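PDB 3VA7: KLLA0E08119p from Kluyveromyces lactis, which is the urea carboxylase part of a protein that probably carboxylates urea with ATP and biotin and then hydrolyses the product to ammonium and carbon dioxide. Local coordinates for residues M1032-A1037 against D1074-Y1079. Numbering follows the deposited sequence.
Sequences MCIYNA and DQVEFY. With URE (urea), chain C.
The ring of F1078 meets M1032 and I1034 with its edge, while V1076 from its own strand lays CG1 over one face, 3.9 Å above the ring plane and offset toward the rim. At the leading corner, F1078 CZ lies 4.0 Å from M1032 CE, which sits in the plane of the ring. I1034 CD1 reaches the same corner, again 4.0 Å from F1078 CZ, and also brushes V1076 CG1. The sulfur of M1032 adds an oblique Met-aromatic contact, its SD 5.3 Å from the F1078 ring centroid and 72° off the ring normal. M1032 starts with CG anti to the backbone N (chi1 -180°), then bends at chi2 and chi3, which brings the methyl to the ring edge and leaves the sulfur obliquely beside F1078 CE1.

Both strands belong to one mixed sheet of eight strands, in which 1031-1034 and 1075-1081 are not neighbours; their short segments run 82° apart, with axes 10.3 Å from each other at closest. M1032, I1034, V1076 and F1078 bridge the gap between the two strands with apolar side chains, joined by V1025 of strand 1024-1028 and M932 of strand 922-934, which also touch F1078. Strand alternation sends C1033 away from that apolar cluster, and together with Y1035 it lines the urea pocket of the carboxyltransferase domain. There urea N1 lies at the edge of the Y1035 ring, near its plane, and gives a weak, bent hydrogen bond to Y1035 OH (2.7 Å). R1017 NH2 and the backbone N of Y1044 also bond to that hydroxyl, fixing its place beside the ligand. A phenylalanine here lacks the hydroxyl, and would probably leave urea N1 without this acceptor and the donors of R1017 and Y1044 without their shared mate. C1033 SG lies 3.6 Å from urea O.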
ATOM      1  N   MET A1032      20.632 -13.626  -9.646  1.00 26.00           N
ATOM      2  CA  MET A1032      19.540 -12.928 -10.267  1.00 25.34           C
ATOM      3  C   MET A1032      18.544 -12.457  -9.228  1.00 25.57           C
ATOM      4  O   MET A1032      18.237 -13.191  -8.303  1.00 25.69           O
ATOM      5  CB  MET A1032      18.847 -13.873 -11.218  1.00 23.91           C
ATOM      6  CG  MET A1032      17.700 -13.208 -11.903  1.00 25.34           C
ATOM      7  SD  MET A1032      16.117 -13.633 -11.170  1.00 32.47           S
ATOM      8  CE  MET A1032      15.540 -12.023 -11.076  1.00 28.55           C
ATOM      9  N   CYS A1033      18.012 -11.244  -9.390  1.00 25.66           N
ATOM     10  CA  CYS A1033      16.926 -10.748  -8.524  1.00 24.67           C
ATOM     11  C   CYS A1033      15.816 -10.072  -9.325  1.00 24.03           C
ATOM     12  O   CYS A1033      16.036  -9.624 -10.456  1.00 23.61           O
ATOM     13  CB  CYS A1033      17.444  -9.775  -7.488  1.00 24.40           C
ATOM     14  SG  CYS A1033      17.743  -8.118  -8.125  1.00 29.27           S
ATOM     15  N   ILE A1034      14.617 -10.054  -8.753  1.00 23.26           N
ATOM     16  CA  ILE A1034      13.505  -9.274  -9.255  1.00 23.30           C
ATOM     17  C   ILE A1034      13.197  -8.259  -8.168  1.00 24.07           C
ATOM     18  O   ILE A1034      12.981  -8.640  -7.019  1.00 24.08           O
ATOM     19  CB  ILE A1034      12.277 -10.127  -9.506  1.00 22.20           C
ATOM     20  CG1 ILE A1034      12.568 -11.095 -10.643  1.00 20.39           C
ATOM     21  CG2 ILE A1034      11.121  -9.254  -9.836  1.00 20.47           C
ATOM     22  CD1 ILE A1034      11.514 -12.195 -10.825  1.00 16.56           C
ATOM     23  N   TYR A1035      13.238  -6.965  -8.504  1.00 24.39           N
ATOM     24  CA  TYR A1035      12.963  -5.919  -7.497  1.00 23.64           C
ATOM     25  C   TYR A1035      11.449  -5.838  -7.290  1.00 24.15           C
ATOM     26  O   TYR A1035      10.744  -5.250  -8.101  1.00 24.25           O
ATOM     27  CB  TYR A1035      13.546  -4.570  -7.913  1.00 21.68           C
ATOM     28  CG  TYR A1035      15.051  -4.496  -7.878  1.00 20.63           C
ATOM     29  CD1 TYR A1035      15.801  -4.891  -8.983  1.00 20.52           C
ATOM     30  CD2 TYR A1035      15.751  -4.033  -6.760  1.00 19.59           C
ATOM     31  CE1 TYR A1035      17.191  -4.847  -9.005  1.00 16.13           C
ATOM     32  CE2 TYR A1035      17.210  -3.978  -6.767  1.00 16.95           C
ATOM     33  CZ  TYR A1035      17.897  -4.410  -7.911  1.00 18.80           C
ATOM     34  OH  TYR A1035      19.287  -4.412  -8.025  1.00 19.63           O
ATOM     35  N   ASN A1036      10.938  -6.457  -6.228  1.00 24.55           N
ATOM     36  CA  ASN A1036       9.469  -6.498  -6.037  1.00 25.15           C
ATOM     37  C   ASN A1036       8.815  -5.168  -5.670  1.00 24.87           C
ATOM     38  O   ASN A1036       7.591  -5.058  -5.759  1.00 25.06           O
ATOM     39  CB  ASN A1036       9.023  -7.589  -5.042  1.00 24.42           C
ATOM     40  CG  ASN A1036       9.193  -8.970  -5.593  1.00 26.00           C
ATOM     41  OD1 ASN A1036       9.355  -9.139  -6.812  1.00 24.91           O
ATOM     42  ND2 ASN A1036       9.133  -9.993  -4.707  1.00 26.75           N
ATOM     43  N   ALA A1037       9.606  -4.183  -5.239  1.00 24.56           N
ATOM     44  CA  ALA A1037       9.048  -2.884  -4.815  1.00 25.23           C
ATOM     45  C   ALA A1037       9.458  -1.688  -5.701  1.00 25.79           C
ATOM     46  O   ALA A1037      10.599  -1.614  -6.168  1.00 27.25           O
ATOM     47  CB  ALA A1037       9.435  -2.613  -3.397  1.00 24.53           C
ATOM     48  N   ASP A1074      12.024 -22.719  -5.106  1.00 26.33           N
ATOM     49  CA  ASP A1074      11.293 -22.415  -6.330  1.00 27.48           C
ATOM     50  C   ASP A1074      12.205 -22.051  -7.507  1.00 27.57           C
ATOM     51  O   ASP A1074      13.400 -21.656  -7.359  1.00 26.89           O
ATOM     52  CB  ASP A1074      10.346 -21.232  -6.134  1.00 28.17           C
ATOM     53  CG  ASP A1074       9.090 -21.590  -5.313  1.00 30.75           C
ATOM     54  OD1 ASP A1074       8.897 -22.799  -5.016  1.00 31.36           O
ATOM     55  OD2 ASP A1074       8.305 -20.654  -4.978  1.00 30.85           O
ATOM     56  N   GLN A1075      11.595 -22.120  -8.677  1.00 27.58           N
ATOM     57  CA  GLN A1075      12.281 -21.807  -9.922  1.00 28.02           C
ATOM     58  C   GLN A1075      11.565 -20.743 -10.721  1.00 27.75           C
ATOM     59  O   GLN A1075      10.322 -20.780 -10.926  1.00 27.28           O
ATOM     60  CB  GLN A1075      12.423 -23.060 -10.782  1.00 28.50           C
ATOM     61  CG  GLN A1075      13.586 -23.939 -10.392  1.00 32.33           C
ATOM     62  CD  GLN A1075      13.443 -25.362 -10.867  1.00 36.15           C
ATOM     63  OE1 GLN A1075      13.410 -25.639 -12.081  1.00 40.62           O
ATOM     64  NE2 GLN A1075      13.360 -26.284  -9.911  1.00 36.03           N
ATOM     65  N   VAL A1076      12.357 -19.798 -11.196  1.00 27.73           N
ATOM     66  CA  VAL A1076      11.837 -18.738 -12.045  1.00 26.93           C
ATOM     67  C   VAL A1076      12.454 -18.924 -13.369  1.00 27.24           C
ATOM     68  O   VAL A1076      13.686 -19.036 -13.468  1.00 28.71           O
ATOM     69  CB  VAL A1076      12.191 -17.336 -11.492  1.00 26.44           C
ATOM     70  CG1 VAL A1076      11.874 -16.207 -12.530  1.00 22.92           C
ATOM     71  CG2 VAL A1076      11.410 -17.094 -10.189  1.00 24.34           C
ATOM     72  N   GLU A1077      11.610 -18.959 -14.391  1.00 27.54           N
ATOM     73  CA  GLU A1077      12.075 -18.938 -15.826  1.00 28.24           C
ATOM     74  C   GLU A1077      11.559 -17.694 -16.542  1.00 27.21           C
ATOM     75  O   GLU A1077      10.423 -17.284 -16.335  1.00 27.82           O
ATOM     76  CB  GLU A1077      11.658 -20.188 -16.605  1.00 27.48           C
ATOM     77  CG  GLU A1077      12.424 -21.459 -16.213  1.00 32.05           C
ATOM     78  CD  GLU A1077      12.087 -22.680 -17.125  1.00 40.29           C
ATOM     79  OE1 GLU A1077      11.750 -23.771 -16.604  1.00 40.26           O
ATOM     80  OE2 GLU A1077      12.170 -22.541 -18.380  1.00 44.37           O
ATOM     81  N   PHE A1078      12.380 -17.074 -17.362  1.00 26.35           N
ATOM     82  CA  PHE A1078      11.870 -15.929 -18.122  1.00 26.68           C
ATOM     83  C   PHE A1078      11.441 -16.247 -19.579  1.00 27.27           C
ATOM     84  O   PHE A1078      12.065 -17.090 -20.250  1.00 27.28           O
ATOM     85  CB  PHE A1078      12.895 -14.821 -18.105  1.00 25.96           C
ATOM     86  CG  PHE A1078      13.051 -14.169 -16.773  1.00 23.06           C
ATOM     87  CD1 PHE A1078      14.315 -14.048 -16.205  1.00 19.50           C
ATOM     88  CD2 PHE A1078      11.937 -13.652 -16.107  1.00 16.15           C
ATOM     89  CE1 PHE A1078      14.469 -13.452 -14.955  1.00 19.68           C
ATOM     90  CE2 PHE A1078      12.064 -13.040 -14.900  1.00 17.87           C
ATOM     91  CZ  PHE A1078      13.335 -12.923 -14.284  1.00 19.04           C
ATOM     92  N   TYR A1079      10.366 -15.604 -20.042  1.00 27.11           N
ATOM     93  CA  TYR A1079      10.010 -15.636 -21.467  1.00 27.01           C
ATOM     94  C   TYR A1079       9.887 -14.221 -22.044  1.00 27.86           C
ATOM     95  O   TYR A1079       9.444 -13.278 -21.350  1.00 28.38           O
ATOM     96  CB  TYR A1079       8.762 -16.515 -21.757  1.00 27.17           C
ATOM     97  CG  TYR A1079       7.425 -15.990 -21.238  1.00 25.13           C
ATOM     98  CD1 TYR A1079       6.664 -15.091 -21.999  1.00 21.59           C
ATOM     99  CD2 TYR A1079       6.937 -16.393 -19.973  1.00 24.22           C
ATOM    100  CE1 TYR A1079       5.488 -14.600 -21.524  1.00 23.15           C
ATOM    101  CE2 TYR A1079       5.735 -15.918 -19.479  1.00 22.22           C
ATOM    102  CZ  TYR A1079       5.011 -15.032 -20.255  1.00 25.45           C
ATOM    103  OH  TYR A1079       3.826 -14.561 -19.771  1.00 24.98           O
TER
HETATM  104  C   URE C1902      20.030  -5.766  -4.865  1.00 40.09           C
HETATM  105  O   URE C1902      19.180  -6.653  -5.132  1.00 39.84           O
HETATM  106  N1  URE C1902      20.005  -4.579  -5.418  1.00 39.48           N
HETATM  107  N2  URE C1902      21.067  -5.893  -4.024  1.00 40.68           N